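Local coordinates for protein (glyceraldehyde 3-phosphate dehydrogenase) (Sulfolobus solfataricus, PDB 1B7G) that catalyses the phosphorylating oxidation of D-glyceraldehyde 3-phosphate in glycolysis, using NADP in preference to NAD as cofactor, at residues 104-109 with 131-136; 120-125 with 243-248; 155-160 with 202-207. The protein carries 1 engineered substitution. All blocks are in the same frame, centred on the assembly; numbering follows the deposited sequence.

Interaction 1. Residues 104-109 with 131-136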
loop_
_atom_site.group_PDB
_atom_site.type_symbol
_atom_site.label_atom_id
_atom_site.label_comp_id
_atom_site.label_asym_id
_atom_site.label_seq_id
_atom_site.Cartn_x
_atom_site.Cartn_y
_atom_site.Cartn_z
ATOM N N ALA A 104 10.103 -9.761 -28.612
ATOM C CA ALA A 104 9.112 -9.650 -27.541
ATOM C C ALA A 104 9.438 -10.476 -26.285
ATOM O O ALA A 104 10.006 -11.554 -26.370
ATOM C CB ALA A 104 7.742 -9.996 -28.028
ATOM N N ILE A 105 9.041 -9.921 -25.141
ATOM C CA ILE A 105 9.232 -10.570 -23.839
ATOM C C ILE A 105 7.854 -11.022 -23.328
ATOM O O ILE A 105 6.950 -10.155 -23.261
ATOM C CB ILE A 105 9.797 -9.610 -22.787
ATOM C CG1 ILE A 105 11.006 -8.780 -23.268
ATOM C CG2 ILE A 105 10.182 -10.379 -21.525
ATOM C CD1 ILE A 105 12.181 -9.608 -23.719
ATOM N N PHE A 106 7.690 -12.307 -22.992
ATOM C CA PHE A 106 6.342 -12.713 -22.523
ATOM C C PHE A 106 6.348 -13.083 -21.047
ATOM O O PHE A 106 7.409 -13.265 -20.451
ATOM C CB PHE A 106 5.743 -13.822 -23.345
ATOM C CG PHE A 106 5.540 -13.655 -24.811
ATOM C CD1 PHE A 106 6.583 -13.931 -25.697
ATOM C CD2 PHE A 106 4.335 -13.271 -25.345
ATOM C CE1 PHE A 106 6.394 -13.823 -27.051
ATOM C CE2 PHE A 106 4.146 -13.117 -26.695
ATOM C CZ PHE A 106 5.188 -13.426 -27.554
ATOM N N GLN A 107 5.161 -13.156 -20.432
ATOM C CA GLN A 107 5.072 -13.457 -19.001
ATOM C C GLN A 107 4.879 -14.940 -18.758
ATOM O O GLN A 107 4.497 -15.668 -19.676
ATOM C CB GLN A 107 4.017 -12.594 -18.309
ATOM C CG GLN A 107 4.300 -11.082 -18.552
ATOM C CD GLN A 107 5.744 -10.718 -18.374
ATOM O OE1 GLN A 107 6.341 -10.985 -17.330
ATOM N NE2 GLN A 107 6.370 -10.095 -19.399
ATOM N N GLY A 108 5.143 -15.407 -17.547
ATOM C CA GLY A 108 5.103 -16.799 -17.194
ATOM C C GLY A 108 3.866 -17.627 -17.365
ATOM O O GLY A 108 3.902 -18.866 -17.299
ATOM N N GLY A 109 2.716 -17.015 -17.580
ATOM C CA GLY A 109 1.421 -17.619 -17.739
ATOM C C GLY A 109 1.242 -18.196 -19.141
ATOM O O GLY A 109 0.309 -18.947 -19.405
ATOM N N LYS A 131 18.002 -13.877 -28.066
ATOM C CA LYS A 131 16.723 -14.518 -28.395
ATOM C C LYS A 131 15.708 -13.444 -28.689
ATOM O O LYS A 131 15.575 -12.516 -27.895
ATOM C CB LYS A 131 16.239 -15.486 -27.310
ATOM C CG LYS A 131 17.313 -16.547 -26.985
ATOM C CD LYS A 131 17.392 -17.525 -28.172
ATOM C CE LYS A 131 18.405 -18.631 -27.860
ATOM N NZ LYS A 131 18.581 -19.521 -29.039
ATOM N N LYS A 132 14.983 -13.607 -29.812
ATOM C CA LYS A 132 14.014 -12.576 -30.164
ATOM C C LYS A 132 12.776 -12.631 -29.299
ATOM O O LYS A 132 12.026 -11.653 -29.228
ATOM C CB LYS A 132 13.645 -12.730 -31.665
ATOM C CG LYS A 132 14.897 -12.443 -32.524
ATOM C CD LYS A 132 14.649 -12.862 -33.967
ATOM C CE LYS A 132 15.934 -12.760 -34.782
ATOM N NZ LYS A 132 16.922 -13.815 -34.394
ATOM N N TYR A 133 12.443 -13.826 -28.801
ATOM C CA TYR A 133 11.235 -14.073 -28.008
ATOM C C TYR A 133 11.620 -14.802 -26.735
ATOM O O TYR A 133 12.332 -15.819 -26.818
ATOM C CB TYR A 133 10.158 -14.821 -28.805
ATOM C CG TYR A 133 9.755 -13.979 -30.012
ATOM C CD1 TYR A 133 9.030 -12.803 -29.856
ATOM C CD2 TYR A 133 10.197 -14.341 -31.282
ATOM C CE1 TYR A 133 8.677 -12.025 -30.959
ATOM C CE2 TYR A 133 9.877 -13.550 -32.375
ATOM C CZ TYR A 133 9.145 -12.403 -32.207
ATOM O OH TYR A 133 8.841 -11.626 -33.317
ATOM N N ILE A 134 11.416 -14.173 -25.596
ATOM C CA ILE A 134 11.877 -14.683 -24.291
ATOM C C ILE A 134 10.673 -14.794 -23.356
ATOM O O ILE A 134 9.855 -13.876 -23.311
ATOM C CB ILE A 134 12.918 -13.723 -23.688
ATOM C CG1 ILE A 134 14.232 -13.743 -24.500
ATOM C CG2 ILE A 134 13.218 -14.042 -22.224
ATOM C CD1 ILE A 134 15.352 -12.909 -23.887
ATOM N N ARG A 135 10.535 -15.927 -22.644
ATOM C CA ARG A 135 9.405 -16.022 -21.709
ATOM C C ARG A 135 9.938 -15.828 -20.302
ATOM O O ARG A 135 10.808 -16.588 -19.881
ATOM C CB ARG A 135 8.673 -17.378 -21.764
ATOM C CG ARG A 135 7.450 -17.353 -20.804
ATOM C CD ARG A 135 6.812 -18.766 -20.777
ATOM N NE ARG A 135 7.761 -19.721 -20.207
ATOM C CZ ARG A 135 7.418 -20.882 -19.658
ATOM N NH1 ARG A 135 6.135 -21.205 -19.554
ATOM N NH2 ARG A 135 8.349 -21.663 -19.143
ATOM N N VAL A 136 9.606 -14.717 -19.657
ATOM C CA VAL A 136 10.022 -14.554 -18.264
ATOM C C VAL A 136 9.109 -15.503 -17.450
ATOM O O VAL A 136 7.901 -15.371 -17.539
ATOM C CB VAL A 136 9.855 -13.123 -17.759
ATOM C CG1 VAL A 136 10.005 -13.071 -16.232
ATOM C CG2 VAL A 136 10.884 -12.152 -18.414
#
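Ala-104, Ile-105 and Phe-106 pair with Tyr-133, Ile-134 and Arg-135 as neighbouring parallel strands whose axes come within 4.6 Å. Four backbone hydrogen bonds join them, from Ala-104 N to Lys-132 O, from Ile-134 N to Ala-104 O, from Phe-106 N to Ile-134 O and from Val-136 N to Phe-106 O. The bond from Phe-106 N to Ile-134 O is short and straight, 2.7 Å and 170° at the hydrogen.

Along Tyr-133, CB lies 4.1 Å from Ala-104 O, and CG is anti to the carbonyl carbon (chi1 -61°), which leans the ring toward the neighbouring strand. CD1 meets Ala-104 CB at 3.6 Å, the methyl sitting at the ring edge, in its plane; CE1 passes the same methyl. CD1 also meets Phe-106 CE1 at 4.0 Å, the two side chains being set at a slant. The ring is in cation-pi contact with Lys-94, and OH makes a weak hydrogen bond to Arg-102 O. Small Ala-104 lets this large ring lie close to the strand. A serine in place of Tyr-133 would probably leave a gap beside Ala-104 and Phe-106, and deprive Lys-94 of its aromatic partner.

On the face bearing Ile-105, branched side chains fill the layer beneath helix 304-315: Ile-105 CG2 touches Val-136 CG2 at 3.6 Å. Toward the strand ends, Arg-135 CG lies against Gln-107 O at 3.6 Å, while its guanidinium hydrogen-bonds to Ser-118 OG through NH2 and to Glu-110 O through NH1.

Helix 89-99 covers the face of Ala-104, Phe-106 and Tyr-133. This parallel alpha/beta sandwich is the Rossmann fold of the dehydrogenase; the first strand ends at Phe-106, and the loop after it reaches Gly-109, a probable NAD-binding residue.

Interaction 2. Residues 120-125 with 243-248; sequences SALCNY and TPRIVL
A type II turn from Thr-243 to Ile-246 presents Thr-243 and Arg-245 to Ala-121 and Leu-122 at the start of the weakly bonded helix 121-128, no backbone hydrogen bond linking the two segments and the CA atoms of Leu-122 and Arg-245 staying 8.8 Å apart. The turn is closed by Ile-246 N to Thr-243 O at 3.1 Å. Arg-245 takes its third position with a positive phi of 97°, a conformation more often left to glycine.

Side chains therefore bridge the distance. Leu-122 forks over the turn: CD2 touches Thr-243 CG2 at 3.8 Å, and CD1 meets Arg-245 CD at 3.9 Å. A branched leucine suits this place because each methyl finds a carbon of its own, one on the threonine and one on the aliphatic part of the arginine.

Arg-245 has CG anti to the carbonyl carbon (chi1 -70°) and is extended to NE, an outstretched shape that carries the guanidinium past Leu-122 to Ala-121, whose CB lies 3.7 Å from NH1. The charge is well matched: NH2 forms a salt bridge with Asp-310, NH1 one with Glu-307, and NE hydrogen-bonds to Asn-329. Because Glu-307 also accepts a hydrogen bond from Ala-121 N, one carboxylate ties the helix start to the arginine.

The helix start is itself secured. Ser-120 O accepts from both Cys-123 N, at 2.9 Å, and Asn-124 N, while Asn-124 OD1 takes the Ser-120 amide in return. Cys-123 adds a disulfide to Cys-149 in helix 139-152.

Helix 121-128 follows the Rossmann sheet's outermost strand within this chain, and the turn leads into an outermost strand of the mixed sheet, consistent with a place at the interface between the nucleotide-binding and catalytic domains.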
loop_
_atom_site.group_PDB
_atom_site.type_symbol
_atom_site.label_atom_id
_atom_site.label_comp_id
_atom_site.label_asym_id
_atom_site.label_seq_id
_atom_site.Cartn_x
_atom_site.Cartn_y
_atom_site.Cartn_z
ATOM N N SER A 120 15.248 -16.296 -16.337
ATOM C CA SER A 120 15.388 -15.711 -15.044
ATOM C C SER A 120 16.812 -15.158 -14.976
ATOM O O SER A 120 17.700 -15.996 -15.120
ATOM C CB SER A 120 15.119 -16.691 -13.889
ATOM O OG SER A 120 14.783 -15.933 -12.710
ATOM N N ALA A 121 17.019 -13.881 -14.721
ATOM C CA ALA A 121 18.319 -13.246 -14.824
ATOM C C ALA A 121 19.408 -13.820 -13.961
ATOM O O ALA A 121 20.561 -13.883 -14.381
ATOM C CB ALA A 121 18.264 -11.721 -14.599
ATOM N N LEU A 122 19.139 -14.276 -12.752
ATOM C CA LEU A 122 20.127 -14.901 -11.910
ATOM C C LEU A 122 20.513 -16.286 -12.438
ATOM O O LEU A 122 21.394 -16.878 -11.805
ATOM C CB LEU A 122 19.648 -15.014 -10.464
ATOM C CG LEU A 122 19.937 -13.832 -9.543
ATOM C CD1 LEU A 122 19.225 -12.580 -10.034
ATOM C CD2 LEU A 122 19.538 -14.122 -8.103
ATOM N N CYS A 123 19.877 -16.843 -13.461
ATOM C CA CYS A 123 20.249 -18.162 -13.897
ATOM C C CYS A 123 20.739 -18.291 -15.344
ATOM O O CYS A 123 21.688 -19.050 -15.509
ATOM C CB CYS A 123 19.107 -19.218 -13.775
ATOM S SG CYS A 123 18.408 -19.311 -12.107
ATOM N N ASN A 124 20.082 -17.724 -16.343
ATOM C CA ASN A 124 20.470 -18.019 -17.717
ATOM C C ASN A 124 20.382 -16.841 -18.664
ATOM O O ASN A 124 19.993 -16.978 -19.838
ATOM C CB ASN A 124 19.593 -19.199 -18.224
ATOM C CG ASN A 124 18.156 -18.764 -18.420
ATOM O OD1 ASN A 124 17.729 -17.788 -17.781
ATOM N ND2 ASN A 124 17.443 -19.404 -19.337
ATOM N N TYR A 125 20.782 -15.670 -18.200
ATOM C CA TYR A 125 20.815 -14.491 -19.088
ATOM C C TYR A 125 21.709 -14.777 -20.311
ATOM O O TYR A 125 21.273 -14.590 -21.442
ATOM C CB TYR A 125 21.367 -13.319 -18.300
ATOM C CG TYR A 125 21.548 -12.011 -19.036
ATOM C CD1 TYR A 125 22.656 -11.766 -19.878
ATOM C CD2 TYR A 125 20.634 -11.006 -18.867
ATOM C CE1 TYR A 125 22.771 -10.534 -20.510
ATOM C CE2 TYR A 125 20.755 -9.775 -19.467
ATOM C CZ TYR A 125 21.853 -9.539 -20.302
ATOM O OH TYR A 125 21.949 -8.300 -20.891
ATOM N N THR A 243 22.937 -11.496 -1.874
ATOM C CA THR A 243 22.509 -11.653 -3.274
ATOM C C THR A 243 21.363 -10.717 -3.556
ATOM O O THR A 243 20.226 -10.902 -3.025
ATOM C CB THR A 243 22.052 -13.104 -3.551
ATOM O OG1 THR A 243 23.046 -14.041 -3.163
ATOM C CG2 THR A 243 21.644 -13.338 -4.986
ATOM N N PRO A 244 21.545 -9.710 -4.382
ATOM C CA PRO A 244 20.436 -8.903 -4.834
ATOM C C PRO A 244 19.302 -9.734 -5.431
ATOM O O PRO A 244 19.486 -10.499 -6.330
ATOM C CB PRO A 244 21.041 -7.972 -5.871
ATOM C CG PRO A 244 22.491 -7.910 -5.517
ATOM C CD PRO A 244 22.817 -9.304 -5.015
ATOM N N ARG A 245 18.079 -9.340 -5.002
ATOM C CA ARG A 245 16.862 -9.969 -5.455
ATOM C C ARG A 245 16.358 -11.045 -4.460
ATOM O O ARG A 245 15.293 -11.590 -4.607
ATOM C CB ARG A 245 16.861 -10.414 -6.899
ATOM C CG ARG A 245 16.846 -9.222 -7.846
ATOM C CD ARG A 245 16.756 -9.601 -9.318
ATOM N NE ARG A 245 17.353 -8.474 -10.088
ATOM C CZ ARG A 245 17.384 -8.446 -11.407
ATOM N NH1 ARG A 245 16.821 -9.409 -12.118
ATOM N NH2 ARG A 245 17.975 -7.415 -12.016
ATOM N N ILE A 246 17.139 -11.165 -3.411
ATOM C CA ILE A 246 16.844 -12.028 -2.273
ATOM C C ILE A 246 17.075 -11.190 -1.024
ATOM O O ILE A 246 18.137 -10.560 -0.889
ATOM C CB ILE A 246 17.699 -13.288 -2.194
ATOM C CG1 ILE A 246 17.398 -14.259 -3.342
ATOM C CG2 ILE A 246 17.481 -14.018 -0.852
ATOM C CD1 ILE A 246 18.365 -15.454 -3.420
ATOM N N VAL A 247 16.108 -11.121 -0.126
ATOM C CA VAL A 247 16.346 -10.426 1.148
ATOM C C VAL A 247 16.074 -11.420 2.300
ATOM O O VAL A 247 15.354 -12.398 2.109
ATOM C CB VAL A 247 15.518 -9.165 1.350
ATOM C CG1 VAL A 247 15.986 -8.040 0.426
ATOM C CG2 VAL A 247 14.020 -9.395 1.167
ATOM N N LEU A 248 16.580 -11.127 3.470
ATOM C CA LEU A 248 16.382 -11.979 4.637
ATOM C C LEU A 248 15.448 -11.213 5.591
ATOM O O LEU A 248 15.473 -9.973 5.605
ATOM C CB LEU A 248 17.680 -12.342 5.345
ATOM C CG LEU A 248 18.607 -13.312 4.597
ATOM C CD1 LEU A 248 19.885 -13.567 5.371
ATOM C CD2 LEU A 248 17.915 -14.656 4.324
#

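Interaction 3. Residues 155-160 with 202-207. Unlike the reference sequence in segment 155-160: Lys-159 (reference Asn).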
loop_
_atom_site.group_PDB
_atom_site.type_symbol
_atom_site.label_atom_id
_atom_site.label_comp_id
_atom_site.label_asym_id
_atom_site.label_seq_id
_atom_site.Cartn_x
_atom_site.Cartn_y
_atom_site.Cartn_z
ATOM N N SER A 155 26.677 -25.491 -3.153
ATOM C CA SER A 155 26.785 -26.895 -3.504
ATOM C C SER A 155 25.690 -27.234 -4.500
ATOM O O SER A 155 24.564 -26.711 -4.414
ATOM C CB SER A 155 26.692 -27.831 -2.302
ATOM O OG SER A 155 26.517 -29.165 -2.733
ATOM N N LYS A 156 26.028 -28.078 -5.466
ATOM C CA LYS A 156 25.085 -28.363 -6.535
ATOM C C LYS A 156 23.717 -28.806 -6.001
ATOM O O LYS A 156 23.660 -29.745 -5.202
ATOM C CB LYS A 156 25.640 -29.485 -7.417
ATOM C CG LYS A 156 24.901 -29.545 -8.742
ATOM C CD LYS A 156 25.427 -30.655 -9.626
ATOM C CE LYS A 156 24.427 -30.972 -10.733
ATOM N NZ LYS A 156 23.985 -29.757 -11.457
ATOM N N VAL A 157 22.644 -28.204 -6.482
ATOM C CA VAL A 157 21.295 -28.591 -6.091
ATOM C C VAL A 157 20.916 -29.832 -6.889
ATOM O O VAL A 157 20.836 -29.837 -8.119
ATOM C CB VAL A 157 20.262 -27.472 -6.313
ATOM C CG1 VAL A 157 18.844 -27.947 -6.086
ATOM C CG2 VAL A 157 20.644 -26.303 -5.392
ATOM N N GLU A 158 20.699 -30.902 -6.135
ATOM C CA GLU A 158 20.401 -32.181 -6.776
ATOM C C GLU A 158 18.921 -32.480 -6.795
ATOM O O GLU A 158 18.429 -33.170 -7.691
ATOM C CB GLU A 158 21.180 -33.257 -5.978
ATOM C CG GLU A 158 22.679 -33.078 -6.143
ATOM C CD GLU A 158 23.150 -33.401 -7.553
ATOM O OE1 GLU A 158 22.313 -33.765 -8.411
ATOM O OE2 GLU A 158 24.358 -33.292 -7.810
ATOM N N LYS A 159 18.200 -31.912 -5.819
ATOM C CA LYS A 159 16.769 -32.157 -5.742
ATOM C C LYS A 159 15.997 -31.070 -4.986
ATOM O O LYS A 159 16.445 -30.505 -4.028
ATOM C CB LYS A 159 16.517 -33.516 -5.038
ATOM C CG LYS A 159 15.079 -33.964 -5.290
ATOM C CD LYS A 159 14.646 -35.089 -4.391
ATOM C CE LYS A 159 15.416 -36.368 -4.648
ATOM N NZ LYS A 159 14.758 -37.523 -3.963
ATOM N N VAL A 160 14.794 -30.757 -5.509
ATOM C CA VAL A 160 13.935 -29.756 -4.889
ATOM C C VAL A 160 12.521 -30.335 -4.722
ATOM O O VAL A 160 11.943 -30.811 -5.700
ATOM C CB VAL A 160 13.799 -28.466 -5.733
ATOM C CG1 VAL A 160 12.779 -27.485 -5.096
ATOM C CG2 VAL A 160 15.119 -27.735 -5.889
ATOM N N ARG A 202 17.257 -27.464 -16.922
ATOM C CA ARG A 202 16.778 -28.655 -17.585
ATOM C C ARG A 202 16.823 -29.964 -16.853
ATOM O O ARG A 202 15.834 -30.732 -16.914
ATOM C CB ARG A 202 17.510 -28.819 -18.941
ATOM C CG ARG A 202 17.026 -27.876 -20.033
ATOM C CD ARG A 202 15.533 -27.717 -20.015
ATOM N NE ARG A 202 14.943 -26.895 -21.047
ATOM C CZ ARG A 202 13.665 -27.025 -21.425
ATOM N NH1 ARG A 202 12.892 -27.932 -20.841
ATOM N NH2 ARG A 202 13.164 -26.266 -22.386
ATOM N N ASN A 203 17.882 -30.301 -16.113
ATOM C CA ASN A 203 17.833 -31.679 -15.563
ATOM C C ASN A 203 17.616 -31.741 -14.074
ATOM O O ASN A 203 18.023 -32.717 -13.410
ATOM C CB ASN A 203 19.128 -32.389 -15.993
ATOM C CG ASN A 203 19.244 -32.479 -17.512
ATOM O OD1 ASN A 203 18.354 -33.012 -18.177
ATOM N ND2 ASN A 203 20.319 -31.935 -18.066
ATOM N N LEU A 204 17.049 -30.708 -13.474
ATOM C CA LEU A 204 16.893 -30.705 -12.025
ATOM C C LEU A 204 15.697 -31.588 -11.643
ATOM O O LEU A 204 14.650 -31.471 -12.279
ATOM C CB LEU A 204 16.690 -29.298 -11.478
ATOM C CG LEU A 204 16.291 -29.252 -9.981
ATOM C CD1 LEU A 204 17.406 -29.830 -9.112
ATOM C CD2 LEU A 204 16.005 -27.801 -9.614
ATOM N N ASP A 205 15.890 -32.408 -10.645
ATOM C CA ASP A 205 14.758 -33.274 -10.185
ATOM C C ASP A 205 13.933 -32.407 -9.201
ATOM O O ASP A 205 14.323 -32.220 -8.046
ATOM C CB ASP A 205 15.368 -34.480 -9.484
ATOM C CG ASP A 205 14.389 -35.372 -8.753
ATOM O OD1 ASP A 205 13.179 -35.093 -8.690
ATOM O OD2 ASP A 205 14.806 -36.406 -8.198
ATOM N N ILE A 206 12.826 -31.884 -9.671
ATOM C CA ILE A 206 11.998 -30.978 -8.851
ATOM C C ILE A 206 10.530 -31.379 -8.965
ATOM O O ILE A 206 10.033 -31.788 -10.012
ATOM C CB ILE A 206 12.161 -29.480 -9.227
ATOM C CG1 ILE A 206 11.150 -28.594 -8.485
ATOM C CG2 ILE A 206 11.952 -29.323 -10.730
ATOM C CD1 ILE A 206 11.449 -27.090 -8.488
ATOM N N ALA A 207 9.846 -31.328 -7.803
ATOM C CA ALA A 207 8.416 -31.577 -7.823
ATOM C C ALA A 207 7.776 -30.548 -6.905
ATOM O O ALA A 207 8.318 -30.166 -5.867
ATOM C CB ALA A 207 8.086 -33.046 -7.475
HETATM O O HOH W 1 18.532 -33.397 -10.317
#
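The carboxylate of Asp-205 has the chain of Lys-159 laid over one of its faces: Lys-159 CG sits above Asp-205 CG at 3.8 Å, and Lys-159 CE comes to 3.6 Å from OD2. The two side chains run alongside, pointing the same way. Lys-159 is a substituted position, asparagine in the reference sequence. Its chain bends at chi3 (-65°), and NZ ends 4.4 Å from Asp-205 OD2, too far for a salt bridge. The salt bridge of this carboxylate is made by OD1 with Arg-161. The other flat group is the Asp-205 carbonyl, whose oxygen receives Val-160 N at 3.0 Å in the carbonyl plane.

The parallel pairing continues with Ala-207 N to Val-160 O, but toward the strand beginnings it opens. There a water takes over, accepting from Asp-205 N at 2.8 Å and donating to Glu-158 O and Asn-203 O. Glu-158 and Lys-159 both face Thr-226 of the strand on the other side, a classic beta bulge that may help to explain the change of pattern.

The reverse side is hydrocarbon. Val-160 and Ile-206 lie side by side, CG1 of the valine against CD1 of the isoleucine at 3.7 Å. Leu-204 splits its methyls: CD1 touches Val-157 CG1, and CD2 reaches Val-160 CG2 at 3.8 Å, the leucine and Val-160 crossing at about a right angle. Ile-148 of helix 139-152 covers this cluster, while Ile-206 leans on Ala-194, a probable substrate-binding residue. Beta-branched Val-157, Val-160 and Ile-206 suit the strands and their apolar covered face.

The chemistry thus divides by side: charged groups on the partly exposed face, where Arg-161 is likely to stabilise the ionised Asp-205, and apolar side chains joining the catalytic-domain sheet to helices 139-152 and 193-198.

In the fold
Interaction 1 lies in the Rossmann sheet, interaction 3 in the mixed sheet of the catalytic domain, and interaction 2 probably where the two domains meet. No two of them touch. The nearest atoms of interactions 1 and 2 are about 6 Å apart. Those of interactions 1 and 3 are about 7 Å apart. Two helices relate the contacts. Helix 304-315 covers Ile-105 and also supplies Glu-307 and Asp-310 to Arg-245. Helix 139-152, which begins at the probable nucleophile Cys-139 just after strand 133-136, carries Cys-149 and Ile-148, which meet interactions 2 and 3. Gly-109, a probable cofactor residue, lies in interaction 1, and Ala-194, a probable substrate residue, touches Ile-206 of interaction 3.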